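Lon211 (Mycobacterium tuberculosis, PDB 6VBK) probably recognises and binds protein substrates for degradation, as the N-terminal domain of an ATP-dependent Lon protease. Local coordinates at residues K140-L145 with E197-V202; I187-T192 with I203-D208. All coordinates share one frame; numbering follows the deposited sequence.

Interaction 1: K140-L145 with E197-V202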
loop_
_atom_site.group_PDB
_atom_site.type_symbol
_atom_site.label_atom_id
_atom_site.label_comp_id
_atom_site.label_asym_id
_atom_site.label_seq_id
_atom_site.Cartn_x
_atom_site.Cartn_y
_atom_site.Cartn_z
ATOM N N LYS B 140 3.567 13.107 30.795
ATOM C CA LYS B 140 4.057 13.642 32.062
ATOM C C LYS B 140 3.347 12.995 33.244
ATOM O O LYS B 140 3.979 12.664 34.254
ATOM C CB LYS B 140 3.874 15.159 32.092
ATOM C CG LYS B 140 4.554 15.853 33.262
ATOM C CD LYS B 140 4.277 17.349 33.240
ATOM C CE LYS B 140 5.194 18.102 34.187
ATOM N NZ LYS B 140 4.953 19.572 34.127
ATOM N N GLU B 141 2.030 12.802 33.134
ATOM C CA GLU B 141 1.289 12.136 34.199
ATOM C C GLU B 141 1.677 10.667 34.307
ATOM O O GLU B 141 1.812 10.134 35.415
ATOM C CB GLU B 141 -0.215 12.277 33.958
ATOM C CG GLU B 141 -1.071 11.352 34.810
ATOM C CD GLU B 141 -2.554 11.633 34.671
ATOM O OE1 GLU B 141 -2.910 12.737 34.207
ATOM O OE2 GLU B 141 -3.364 10.751 35.025
ATOM N N TYR B 142 1.873 9.999 33.167
ATOM C CA TYR B 142 2.193 8.575 33.193
ATOM C C TYR B 142 3.581 8.313 33.764
ATOM O O TYR B 142 3.809 7.257 34.366
ATOM C CB TYR B 142 2.079 7.983 31.789
ATOM C CG TYR B 142 2.470 6.525 31.717
ATOM C CD1 TYR B 142 1.813 5.574 32.485
ATOM C CD2 TYR B 142 3.492 6.101 30.880
ATOM C CE1 TYR B 142 2.168 4.239 32.426
ATOM C CE2 TYR B 142 3.852 4.768 30.811
ATOM C CZ TYR B 142 3.187 3.843 31.587
ATOM O OH TYR B 142 3.543 2.515 31.522
ATOM N N LYS B 143 4.517 9.249 33.588
ATOM C CA LYS B 143 5.858 9.059 34.131
ATOM C C LYS B 143 5.833 8.993 35.652
ATOM O O LYS B 143 6.551 8.189 36.257
ATOM C CB LYS B 143 6.785 10.178 33.658
ATOM C CG LYS B 143 7.218 10.051 32.209
ATOM C CD LYS B 143 8.132 11.194 31.805
ATOM C CE LYS B 143 8.562 11.059 30.357
ATOM N NZ LYS B 143 9.431 12.186 29.919
ATOM N N GLY B 144 5.007 9.827 36.288
ATOM C CA GLY B 144 4.906 9.789 37.737
ATOM C C GLY B 144 4.358 8.476 38.260
ATOM O O GLY B 144 4.743 8.023 39.341
ATOM N N LEU B 145 3.462 7.844 37.500
ATOM C CA LEU B 145 2.894 6.569 37.928
ATOM C C LEU B 145 3.919 5.446 37.817
ATOM O O LEU B 145 4.110 4.669 38.760
ATOM C CB LEU B 145 1.651 6.244 37.099
ATOM C CG LEU B 145 0.577 7.331 37.012
ATOM C CD1 LEU B 145 -0.602 6.862 36.170
ATOM C CD2 LEU B 145 0.118 7.747 38.398
ATOM N N GLU B 197 -4.732 7.491 23.080
ATOM C CA GLU B 197 -5.515 6.383 23.616
ATOM C C GLU B 197 -4.658 5.446 24.459
ATOM O O GLU B 197 -5.075 5.023 25.542
ATOM C CB GLU B 197 -6.181 5.612 22.478
ATOM C CG GLU B 197 -7.293 6.356 21.763
ATOM C CD GLU B 197 -7.861 5.559 20.604
ATOM O OE1 GLU B 197 -7.182 5.454 19.561
ATOM O OE2 GLU B 197 -8.981 5.024 20.742
ATOM N N ARG B 198 -3.457 5.109 23.979
ATOM C CA ARG B 198 -2.611 4.159 24.697
ATOM C C ARG B 198 -2.215 4.694 26.068
ATOM O O ARG B 198 -2.351 3.997 27.081
ATOM C CB ARG B 198 -1.364 3.834 23.876
ATOM C CG ARG B 198 -1.636 3.035 22.618
ATOM C CD ARG B 198 -0.426 2.198 22.251
ATOM N NE ARG B 198 0.805 2.980 22.245
ATOM C CZ ARG B 198 1.237 3.682 21.203
ATOM N NH1 ARG B 198 0.535 3.702 20.079
ATOM N NH2 ARG B 198 2.370 4.363 21.286
ATOM N N LEU B 199 -1.704 5.926 26.116
ATOM C CA LEU B 199 -1.365 6.538 27.397
ATOM C C LEU B 199 -2.581 6.580 28.312
ATOM O O LEU B 199 -2.510 6.184 29.480
ATOM C CB LEU B 199 -0.799 7.942 27.176
ATOM C CG LEU B 199 0.618 8.016 26.604
ATOM C CD1 LEU B 199 0.923 9.419 26.113
ATOM C CD2 LEU B 199 1.631 7.586 27.653
ATOM N N GLU B 200 -3.717 7.035 27.781
ATOM C CA GLU B 200 -4.967 7.027 28.528
ATOM C C GLU B 200 -5.401 5.614 28.906
ATOM O O GLU B 200 -6.114 5.441 29.900
ATOM C CB GLU B 200 -6.035 7.751 27.704
ATOM C CG GLU B 200 -5.842 9.238 27.492
ATOM C CD GLU B 200 -6.921 9.830 26.603
ATOM O OE1 GLU B 200 -7.692 9.049 26.011
ATOM O OE2 GLU B 200 -6.992 11.069 26.478
ATOM N N LEU B 201 -4.963 4.600 28.155
ATOM C CA LEU B 201 -5.222 3.215 28.541
ATOM C C LEU B 201 -4.278 2.758 29.647
ATOM O O LEU B 201 -4.720 2.204 30.660
ATOM C CB LEU B 201 -5.092 2.291 27.327
ATOM C CG LEU B 201 -6.289 2.173 26.386
ATOM C CD1 LEU B 201 -5.881 1.516 25.076
ATOM C CD2 LEU B 201 -7.409 1.388 27.049
ATOM N N VAL B 202 -2.972 2.978 29.470
ATOM C CA VAL B 202 -1.999 2.446 30.421
ATOM C C VAL B 202 -2.017 3.234 31.727
ATOM O O VAL B 202 -1.692 2.689 32.789
ATOM C CB VAL B 202 -0.594 2.416 29.786
ATOM C CG1 VAL B 202 -0.092 3.827 29.514
ATOM C CG2 VAL B 202 0.382 1.651 30.672
#
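Tyr-142 of helix 133-153 meets Val-202 and Leu-199 of helix 195-207. The helices run in the same general direction here, and the CA atoms of Tyr-142 and Leu-199 come within 7.1 Å. Tyr-142 gives the largest surface to the contact. CG of Tyr-142 lies anti to its backbone N (chi1 177°), and this turns the side chain across those of Leu-199 and Val-202, at about a right angle to each. Val-202 covers one face of this ring with CG1, displaced toward the rim. The distance from Val-202 CG1 to the ring centroid is 3.9 Å, at 17° from the ring normal, a CH-pi contact. The second branch of Val-202 serves the outer end of the ring. Its CG2 lies 3.6 Å from Tyr-142 CE1 and 3.4 Å from Tyr-142 OH. Both methyls lie on the same side of the ring plane, CG1 over the face and CG2 toward the hydroxyl end. Leu-199, one turn earlier, comes from the same side of the plane. Its CD2 approaches Tyr-142 CD2 obliquely, at 4.0 Å, near the CB end of the ring, and brushes Tyr-142 CB. No hydrogen bond crosses between these segments, so the contact is dispersive. All three residues are buried. Leu-171 and Ser-175 also touch Tyr-142, while Pro-168 and Ala-172 pack on Leu-199. Helix 168-173 therefore closes part of the same core. The arrangement is helix-to-helix packing round an aromatic side chain, here in the C-terminal helical part of the Lon N-domain.

Interaction 2: I187-T192 with I203-D208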
loop_
_atom_site.group_PDB
_atom_site.type_symbol
_atom_site.label_atom_id
_atom_site.label_comp_id
_atom_site.label_asym_id
_atom_site.label_seq_id
_atom_site.Cartn_x
_atom_site.Cartn_y
_atom_site.Cartn_z
ATOM N N ILE B 187 -1.592 -6.762 24.263
ATOM C CA ILE B 187 -2.077 -6.869 22.889
ATOM C C ILE B 187 -2.921 -5.653 22.530
ATOM O O ILE B 187 -2.858 -5.144 21.403
ATOM C CB ILE B 187 -2.859 -8.184 22.699
ATOM C CG1 ILE B 187 -1.917 -9.386 22.808
ATOM C CG2 ILE B 187 -3.576 -8.201 21.355
ATOM C CD1 ILE B 187 -2.627 -10.706 23.011
ATOM N N GLU B 188 -3.714 -5.158 23.486
ATOM C CA GLU B 188 -4.496 -3.951 23.245
ATOM C C GLU B 188 -3.602 -2.728 23.089
ATOM O O GLU B 188 -3.930 -1.816 22.320
ATOM C CB GLU B 188 -5.500 -3.734 24.377
ATOM C CG GLU B 188 -6.566 -2.702 24.054
ATOM C CD GLU B 188 -7.557 -2.504 25.182
ATOM O OE1 GLU B 188 -8.330 -1.524 25.124
ATOM O OE2 GLU B 188 -7.565 -3.323 26.125
ATOM N N VAL B 189 -2.480 -2.684 23.813
ATOM C CA VAL B 189 -1.489 -1.640 23.569
ATOM C C VAL B 189 -0.941 -1.764 22.156
ATOM O O VAL B 189 -0.782 -0.767 21.442
ATOM C CB VAL B 189 -0.364 -1.706 24.622
ATOM C CG1 VAL B 189 0.650 -0.596 24.387
ATOM C CG2 VAL B 189 -0.940 -1.616 26.022
ATOM N N LEU B 190 -0.654 -2.993 21.725
ATOM C CA LEU B 190 -0.237 -3.222 20.347
ATOM C C LEU B 190 -1.357 -2.896 19.367
ATOM O O LEU B 190 -1.091 -2.549 18.209
ATOM C CB LEU B 190 0.218 -4.672 20.186
ATOM C CG LEU B 190 0.704 -5.135 18.814
ATOM C CD1 LEU B 190 1.852 -4.263 18.336
ATOM C CD2 LEU B 190 1.122 -6.595 18.876
ATOM N N GLU B 191 -2.596 -2.929 19.865
ATOM C CA GLU B 191 -3.809 -2.697 19.036
ATOM C C GLU B 191 -4.081 -1.209 18.774
ATOM O O GLU B 191 -4.381 -0.885 17.617
ATOM C CB GLU B 191 -5.035 -3.309 19.718
ATOM C CG GLU B 191 -6.345 -2.841 19.108
ATOM C CD GLU B 191 -7.562 -2.937 20.012
ATOM O OE1 GLU B 191 -8.352 -1.974 20.042
ATOM O OE2 GLU B 191 -7.720 -3.975 20.679
ATOM N N THR B 192 -3.951 -0.331 19.774
ATOM C CA THR B 192 -4.341 1.088 19.540
ATOM C C THR B 192 -3.168 1.933 19.032
ATOM O O THR B 192 -2.253 2.215 19.821
ATOM C CB THR B 192 -5.019 1.681 20.781
ATOM O OG1 THR B 192 -4.124 1.608 21.890
ATOM C CG2 THR B 192 -6.330 1.000 21.109
ATOM N N ILE B 203 -2.396 4.514 31.681
ATOM C CA ILE B 203 -2.481 5.306 32.907
ATOM C C ILE B 203 -3.541 4.728 33.837
ATOM O O ILE B 203 -3.337 4.632 35.054
ATOM C CB ILE B 203 -2.758 6.784 32.573
ATOM C CG1 ILE B 203 -1.475 7.480 32.111
ATOM C CG2 ILE B 203 -3.357 7.512 33.768
ATOM C CD1 ILE B 203 -1.692 8.899 31.624
ATOM N N GLY B 204 -4.683 4.321 33.280
ATOM C CA GLY B 204 -5.719 3.715 34.099
ATOM C C GLY B 204 -5.308 2.368 34.662
ATOM O O GLY B 204 -5.579 2.065 35.828
ATOM N N TRP B 205 -4.651 1.540 33.845
ATOM C CA TRP B 205 -4.190 0.241 34.324
ATOM C C TRP B 205 -3.091 0.385 35.368
ATOM O O TRP B 205 -3.011 -0.425 36.298
ATOM C CB TRP B 205 -3.693 -0.610 33.154
ATOM C CG TRP B 205 -4.707 -0.800 32.067
ATOM C CD1 TRP B 205 -6.062 -0.673 32.178
ATOM C CD2 TRP B 205 -4.447 -1.139 30.700
ATOM N NE1 TRP B 205 -6.661 -0.918 30.966
ATOM C CE2 TRP B 205 -5.691 -1.207 30.042
ATOM C CE3 TRP B 205 -3.282 -1.396 29.968
ATOM C CZ2 TRP B 205 -5.805 -1.518 28.689
ATOM C CZ3 TRP B 205 -3.397 -1.705 28.625
ATOM C CH2 TRP B 205 -4.649 -1.764 28.000
ATOM N N THR B 206 -2.239 1.404 35.231
ATOM C CA THR B 206 -1.161 1.603 36.194
ATOM C C THR B 206 -1.704 2.076 37.536
ATOM O O THR B 206 -1.231 1.641 38.593
ATOM C CB THR B 206 -0.148 2.609 35.651
ATOM O OG1 THR B 206 0.169 2.284 34.292
ATOM C CG2 THR B 206 1.125 2.582 36.480
ATOM N N ARG B 207 -2.693 2.972 37.511
ATOM C CA ARG B 207 -3.290 3.455 38.750
ATOM C C ARG B 207 -3.996 2.329 39.495
ATOM O O ARG B 207 -3.875 2.212 40.720
ATOM C CB ARG B 207 -4.267 4.590 38.449
ATOM C CG ARG B 207 -4.674 5.413 39.658
ATOM C CD ARG B 207 -4.012 6.778 39.622
ATOM N NE ARG B 207 -4.171 7.416 38.319
ATOM C CZ ARG B 207 -3.759 8.646 38.030
ATOM N NH1 ARG B 207 -3.164 9.384 38.957
ATOM N NH2 ARG B 207 -3.947 9.142 36.814
ATOM N N ASP B 208 -4.734 1.485 38.771
ATOM C CA ASP B 208 -5.466 0.396 39.403
ATOM C C ASP B 208 -4.562 -0.746 39.849
ATOM O O ASP B 208 -5.049 -1.686 40.484
ATOM C CB ASP B 208 -6.546 -0.129 38.457
ATOM C CG ASP B 208 -7.627 0.896 38.187
ATOM O OD1 ASP B 208 -7.619 1.958 38.844
ATOM O OD2 ASP B 208 -8.482 0.644 37.316
#
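The CA atoms of Val-189 and Trp-205 are 11.2 Å apart, the nearest CA pair of the two segments, which run in roughly opposite directions. Side chains must bridge this gap, and Trp-205 does most of the work. CG of Trp-205 is anti to the carbonyl carbon (chi1 -56°), and the indole reaches toward helix 183-191 with its six-membered ring leading. Val-189 and Glu-188 meet the rim of that ring near its plane, not its faces. Val-189 uses CG2, which lies 3.6 Å from Trp-205 CZ3. The side chains of these two residues pass each other in opposite directions. Glu-188 comes to the neighbouring part of the rim. Its extended chain, with CG anti to the backbone N (chi1 -166°), carries OE2 to 3.6 Å from Trp-205 CZ2 and 3.8 Å from Trp-205 CH2. The carboxylate and ring planes are 62° apart. Trp-205 NE1 is 5.5 Å from Glu-188 OE2, so the indole N-H makes no bond to this carboxylate. Leu-201 also touches Glu-188, and Leu-25 packs on Val-189. The valine is buried, while the glutamate and tryptophan are partly exposed. The contact therefore passes from an apolar side to a more polar one along a single ring edge. The weakly positive C-H rim of the indole probably suits the negative carboxylate, which implies a modest electrostatic attraction beside the apolar contact with Val-189.

Overall arrangement
The centres of interactions 1 and 2 lie 9 Å apart, and both use helix 195-207. Along the chain the order is 140-145, 187-192, 197-202, 203-208, so the segments of the two contacts alternate. Interaction 1 joins the shared helix to helix 133-153. Interaction 2 joins its last turns to helix 183-191, which precedes it directly. The contacts are also linked directly: Glu-141 and Arg-207 form a salt bridge, and Arg-198 NH1 probably bonds to Thr-192 O. Helix 195-207 is thus tied to two other helices. Helix 183-191 also packs on strand 79-88 through Leu-190, so this chain of contacts connects the helical part with the beta-rich part.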